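Local coordinates for cDNA FLJ56608, highly similar to Homo sapiens chloride channel, calcium activated, family member 1 (CLCA1), mRNA (Homo sapiens, PDB 6PYO), which may take part in calcium-activated chloride conductance and in mucus production and secretion by goblet cells, and is represented here by its von Willebrand factor type A domain, at residues I8-L13 with G47-D52; E108-T113 with I133-A138. One frame throughout, in Å; residues are numbered along the deposited sequence.

Interaction 1 (I8-L13 with G47-D52); sequences IVCLVL and GMVTFD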
loop_
_atom_site.group_PDB
_atom_site.type_symbol
_atom_site.label_atom_id
_atom_site.label_comp_id
_atom_site.label_asym_id
_atom_site.label_seq_id
_atom_site.Cartn_x
_atom_site.Cartn_y
_atom_site.Cartn_z
ATOM N N ILE A 8 -11.216 -3.348 4.684
ATOM C CA ILE A 8 -10.783 -3.127 3.314
ATOM C C ILE A 8 -9.349 -2.634 3.369
ATOM O O ILE A 8 -9.074 -1.640 4.028
ATOM C CB ILE A 8 -11.653 -2.085 2.577
ATOM C CG1 ILE A 8 -13.106 -2.550 2.516
ATOM C CG2 ILE A 8 -10.983 -1.808 1.209
ATOM C CD1 ILE A 8 -14.057 -1.428 2.182
ATOM N N VAL A 9 -8.449 -3.291 2.658
ATOM C CA VAL A 9 -7.031 -2.967 2.719
ATOM C C VAL A 9 -6.469 -3.085 1.325
ATOM O O VAL A 9 -6.775 -4.041 0.618
ATOM C CB VAL A 9 -6.244 -3.911 3.669
ATOM C CG1 VAL A 9 -4.848 -3.350 3.960
ATOM C CG2 VAL A 9 -6.947 -4.089 4.943
ATOM N N CYS A 10 -5.662 -2.110 0.931
ATOM C CA CYS A 10 -4.929 -2.157 -0.314
ATOM C C CYS A 10 -3.455 -2.006 0.008
ATOM O O CYS A 10 -3.050 -1.008 0.603
ATOM C CB CYS A 10 -5.384 -1.071 -1.302
ATOM S SG CYS A 10 -4.821 -1.543 -2.986
ATOM N N LEU A 11 -2.681 -3.025 -0.317
ATOM C CA LEU A 11 -1.240 -2.898 -0.316
ATOM C C LEU A 11 -0.831 -2.009 -1.480
ATOM O O LEU A 11 -1.264 -2.217 -2.626
ATOM C CB LEU A 11 -0.582 -4.271 -0.453
ATOM C CG LEU A 11 -0.304 -5.070 0.783
ATOM C CD1 LEU A 11 -1.603 -5.041 1.618
ATOM C CD2 LEU A 11 0.137 -6.480 0.488
ATOM N N VAL A 12 -0.004 -1.019 -1.191
ATOM C CA VAL A 12 0.564 -0.135 -2.198
ATOM C C VAL A 12 2.076 -0.240 -2.059
ATOM O O VAL A 12 2.651 0.140 -1.026
ATOM C CB VAL A 12 0.059 1.300 -2.048
ATOM C CG1 VAL A 12 0.656 2.168 -3.132
ATOM C CG2 VAL A 12 -1.462 1.300 -2.162
ATOM N N LEU A 13 2.705 -0.831 -3.071
ATOM C CA LEU A 13 4.047 -1.375 -2.929
ATOM C C LEU A 13 4.976 -0.656 -3.902
ATOM O O LEU A 13 4.785 -0.740 -5.118
ATOM C CB LEU A 13 4.038 -2.876 -3.196
ATOM C CG LEU A 13 3.063 -3.667 -2.323
ATOM C CD1 LEU A 13 3.094 -5.106 -2.735
ATOM C CD2 LEU A 13 3.404 -3.508 -0.863
ATOM N N GLY A 47 -6.604 -5.774 -1.672
ATOM C CA GLY A 47 -6.119 -5.542 -3.013
ATOM C C GLY A 47 -4.637 -5.233 -2.969
ATOM O O GLY A 47 -4.046 -5.074 -1.901
ATOM N N MET A 48 -4.032 -5.138 -4.152
ATOM C CA MET A 48 -2.594 -4.957 -4.208
ATOM C C MET A 48 -2.230 -4.175 -5.453
ATOM O O MET A 48 -2.558 -4.573 -6.590
ATOM C CB MET A 48 -1.848 -6.297 -4.161
ATOM C CG MET A 48 -0.351 -6.149 -4.465
ATOM S SD MET A 48 0.616 -7.692 -4.318
ATOM C CE MET A 48 -0.457 -8.679 -3.271
ATOM N N VAL A 49 -1.523 -3.078 -5.216
ATOM C CA VAL A 49 -1.015 -2.181 -6.245
ATOM C C VAL A 49 0.491 -2.079 -6.073
ATOM O O VAL A 49 0.963 -1.857 -4.962
ATOM C CB VAL A 49 -1.670 -0.792 -6.135
ATOM C CG1 VAL A 49 -0.977 0.226 -7.019
ATOM C CG2 VAL A 49 -3.151 -0.913 -6.441
ATOM N N THR A 50 1.250 -2.286 -7.160
ATOM C CA THR A 50 2.647 -1.872 -7.211
ATOM C C THR A 50 2.770 -0.544 -7.949
ATOM O O THR A 50 1.885 -0.109 -8.686
ATOM C CB THR A 50 3.544 -2.892 -7.909
ATOM O OG1 THR A 50 2.922 -3.250 -9.128
ATOM C CG2 THR A 50 3.758 -4.110 -7.043
ATOM N N PHE A 51 3.891 0.113 -7.767
ATOM C CA PHE A 51 4.012 1.359 -8.497
ATOM C C PHE A 51 5.486 1.640 -8.726
ATOM O O PHE A 51 6.328 1.315 -7.875
ATOM C CB PHE A 51 3.333 2.535 -7.785
ATOM C CG PHE A 51 4.008 2.935 -6.514
ATOM C CD1 PHE A 51 5.033 3.889 -6.513
ATOM C CD2 PHE A 51 3.616 2.369 -5.310
ATOM C CE1 PHE A 51 5.653 4.254 -5.332
ATOM C CE2 PHE A 51 4.229 2.716 -4.125
ATOM C CZ PHE A 51 5.241 3.663 -4.129
ATOM N N ASP A 52 5.754 2.172 -9.911
ATOM C CA ASP A 52 7.022 2.920 -10.184
ATOM C C ASP A 52 6.582 4.352 -10.470
ATOM O O ASP A 52 6.004 4.998 -9.599
ATOM C CB ASP A 52 7.822 2.233 -11.278
ATOM C CG ASP A 52 6.955 1.612 -12.375
ATOM O OD1 ASP A 52 6.185 2.353 -13.041
ATOM O OD2 ASP A 52 7.038 0.379 -12.564
#

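Interaction 2 (E108-T113 with I133-A138); sequences EIVLLT and IIHTVA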
loop_
_atom_site.group_PDB
_atom_site.type_symbol
_atom_site.label_atom_id
_atom_site.label_comp_id
_atom_site.label_asym_id
_atom_site.label_seq_id
_atom_site.Cartn_x
_atom_site.Cartn_y
_atom_site.Cartn_z
ATOM N N GLU A 108 -8.249 1.018 4.466
ATOM C CA GLU A 108 -6.845 1.143 4.795
ATOM C C GLU A 108 -5.943 0.940 3.569
ATOM O O GLU A 108 -6.207 0.081 2.718
ATOM C CB GLU A 108 -6.490 0.138 5.864
ATOM C CG GLU A 108 -7.233 0.365 7.229
ATOM C CD GLU A 108 -7.054 -0.795 8.175
ATOM O OE1 GLU A 108 -5.978 -0.888 8.817
ATOM O OE2 GLU A 108 -7.970 -1.664 8.245
ATOM N N ILE A 109 -4.880 1.742 3.495
ATOM C CA ILE A 109 -3.745 1.539 2.592
ATOM C C ILE A 109 -2.528 1.166 3.447
ATOM O O ILE A 109 -2.285 1.772 4.499
ATOM C CB ILE A 109 -3.478 2.799 1.760
ATOM C CG1 ILE A 109 -4.424 2.881 0.557
ATOM C CG2 ILE A 109 -2.040 2.803 1.310
ATOM C CD1 ILE A 109 -5.857 2.878 0.897
ATOM N N VAL A 110 -1.824 0.115 3.057
ATOM C CA VAL A 110 -0.521 -0.213 3.630
ATOM C C VAL A 110 0.497 0.214 2.565
ATOM O O VAL A 110 0.646 -0.451 1.530
ATOM C CB VAL A 110 -0.394 -1.696 3.999
ATOM C CG1 VAL A 110 0.991 -1.990 4.563
ATOM C CG2 VAL A 110 -1.481 -2.079 5.065
ATOM N N LEU A 111 1.184 1.320 2.818
ATOM C CA LEU A 111 2.148 1.923 1.893
ATOM C C LEU A 111 3.552 1.496 2.288
ATOM O O LEU A 111 4.081 1.934 3.321
ATOM C CB LEU A 111 2.024 3.443 1.911
ATOM C CG LEU A 111 2.951 4.230 0.972
ATOM C CD1 LEU A 111 2.874 3.656 -0.445
ATOM C CD2 LEU A 111 2.536 5.690 1.003
ATOM N N LEU A 112 4.154 0.621 1.485
ATOM C CA LEU A 112 5.493 0.121 1.764
ATOM C C LEU A 112 6.427 0.826 0.763
ATOM O O LEU A 112 6.320 0.623 -0.464
ATOM C CB LEU A 112 5.564 -1.407 1.661
ATOM C CG LEU A 112 4.583 -2.211 2.558
ATOM C CD1 LEU A 112 4.760 -3.713 2.457
ATOM C CD2 LEU A 112 4.708 -1.828 4.006
ATOM N N THR A 113 7.295 1.693 1.273
ATOM C CA THR A 113 8.119 2.482 0.348
ATOM C C THR A 113 9.369 2.956 1.056
ATOM O O THR A 113 9.388 3.074 2.290
ATOM C CB THR A 113 7.352 3.704 -0.182
ATOM O OG1 THR A 113 8.175 4.516 -1.033
ATOM C CG2 THR A 113 6.917 4.574 1.015
ATOM N N ILE A 133 -7.333 5.389 5.590
ATOM C CA ILE A 133 -6.318 5.364 6.639
ATOM C C ILE A 133 -5.048 4.896 5.968
ATOM O O ILE A 133 -5.013 3.773 5.459
ATOM C CB ILE A 133 -6.713 4.380 7.751
ATOM C CG1 ILE A 133 -8.035 4.774 8.410
ATOM C CG2 ILE A 133 -5.659 4.218 8.829
ATOM C CD1 ILE A 133 -8.868 3.514 8.877
ATOM N N ILE A 134 -4.009 5.721 5.939
ATOM C CA ILE A 134 -2.763 5.331 5.295
ATOM C C ILE A 134 -1.736 4.941 6.362
ATOM O O ILE A 134 -1.244 5.787 7.114
ATOM C CB ILE A 134 -2.229 6.443 4.384
ATOM C CG1 ILE A 134 -3.260 6.820 3.316
ATOM C CG2 ILE A 134 -0.995 5.965 3.669
ATOM C CD1 ILE A 134 -3.098 8.213 2.769
ATOM N N HIS A 135 -1.416 3.649 6.432
ATOM C CA HIS A 135 -0.273 3.138 7.179
ATOM C C HIS A 135 0.944 3.210 6.268
ATOM O O HIS A 135 0.867 2.833 5.092
ATOM C CB HIS A 135 -0.516 1.693 7.598
ATOM C CG HIS A 135 -1.843 1.466 8.256
ATOM N ND1 HIS A 135 -2.160 1.993 9.493
ATOM C CD2 HIS A 135 -2.912 0.722 7.882
ATOM C CE1 HIS A 135 -3.379 1.611 9.835
ATOM N NE2 HIS A 135 -3.875 0.877 8.852
ATOM N N THR A 136 2.055 3.703 6.797
ATOM C CA THR A 136 3.300 3.823 6.045
ATOM C C THR A 136 4.378 3.007 6.741
ATOM O O THR A 136 4.496 3.036 7.970
ATOM C CB THR A 136 3.723 5.297 5.893
ATOM O OG1 THR A 136 3.910 5.903 7.183
ATOM C CG2 THR A 136 2.671 6.085 5.143
ATOM N N VAL A 137 5.113 2.232 5.958
ATOM C CA VAL A 137 6.324 1.556 6.388
ATOM C C VAL A 137 7.456 2.137 5.540
ATOM O O VAL A 137 7.495 1.956 4.307
ATOM C CB VAL A 137 6.235 0.036 6.248
ATOM C CG1 VAL A 137 7.411 -0.618 6.970
ATOM C CG2 VAL A 137 4.930 -0.490 6.836
ATOM N N ALA A 138 8.344 2.879 6.198
ATOM C CA ALA A 138 9.503 3.477 5.553
ATOM C C ALA A 138 10.605 2.432 5.471
ATOM O O ALA A 138 11.023 1.894 6.494
ATOM C CB ALA A 138 9.965 4.702 6.337
#

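Interaction 1 (I8-L13 with G47-D52)
The F51 ring lies obliquely against two groups of strand 8-13. One is the methyl CG1 of V12, 3.7 Å from F51 CD2; the two side chains cross at about a right angle. The other is the backbone carbonyl of L13, whose O lies 3.3 Å from F51 CD2. The ring reaches back over the neighbouring strand because F51 CG sits between its own backbone N and carbonyl carbon (chi1 68°). The same L13 O accepts the F51 amide. This is the last of five backbone hydrogen bonds, which start with G47 N to V9 O at 2.9 Å. The bond from V49 N to L11 O is shorter, at 2.7 Å, and fairly straight (168° at the hydrogen). Strands 8-14 and 45-51 are parallel neighbours joined through helix 24-39, a beta-alpha-beta unit of the Rossmann-like VWA fold. Strand 8-14 leads to S16 and S18, which bind calcium together with T85. The F51 side chain lies about 7 Å from a bound calcium ion. On the face of L11, L13, M48 and T50, L13 CD1 meets M48 SD at 3.9 Å. M48 starts out extended and bends only at its third torsion (-21°), while L13 crosses it at a slant. L11 and M48 continue onto L36 of helix 24-39. T50 lays its methyl CG2 4.0 Å from L13 CB, and T50 OG1 is hydrogen-bonded to Q58 NE2. On the face of C10, V12 and V49, C10 SG reaches V49 CG2 at 3.9 Å, passing over G47, which has no side chain there. A94 of helix 87-99 covers C10 and V12, and S93 covers V49.

Interaction 2 (E108-T113 with I133-A138)
E108 and H135 meet on the more open face of this strand pair, beside I133, V110 and V137, all five partly exposed. H135 NE2 donates to E108 OE1 at 2.7 Å, using the anti lone pair of that oxygen. The carboxylate oxygen sits near the ring plane at the imidazole edge, and the two flat groups are turned 76° apart. Both ring nitrogens are engaged, since ND1 bonds to L157 N, and this should fix the ring's rotation. E108 OE2 forms a salt bridge with R7. Alongside, I133 CD1 rests 3.9 Å from E108 CG, the two side chains pointing the same way. Strands 108-113 and 133-138 are parallel and in register, joined through helix 124-130 as a further beta-alpha-beta unit of the VWA domain. Five backbone hydrogen bonds run between them, from I109 N to I133 O at 2.8 Å through to T113 N and V137 O at 3.1 Å. The opposite face is closely packed. There I109 CG2 and I134 CG2 meet side by side at 4.1 Å. L111 swings its CG away from its own backbone N (chi1 -179°), and its CD2 lies 4.2 Å from T136 CG2. Helices 87-99 and 145-152 cover this face, with L147 against L111, T113 and T136. T136 OG1 bonds to S151 OG, and T113 OG1 to D14 OD2.

Interactions 1 and 2 each join parallel strands of one sheet, and their centres are 9 Å apart. Strands 8-14 and 108-113 are neighbours, so the two contacts adjoin. Between those two strands I8 O and E108 N probably hydrogen-bond, as do V12 N and V110 O, while L13 CD2 packs on L112 CD1. Interaction 1 is core; between side chains its contacts are apolar, and the T50 hydroxyl turns to Q58 outside it. Interaction 2 is mixed: one face is equally buried, and the other carries a polar pair that is partly exposed. Helix 87-99 reaches both contacts, whereas helix 24-39 packs on interaction 1 and helix 145-152 on interaction 2.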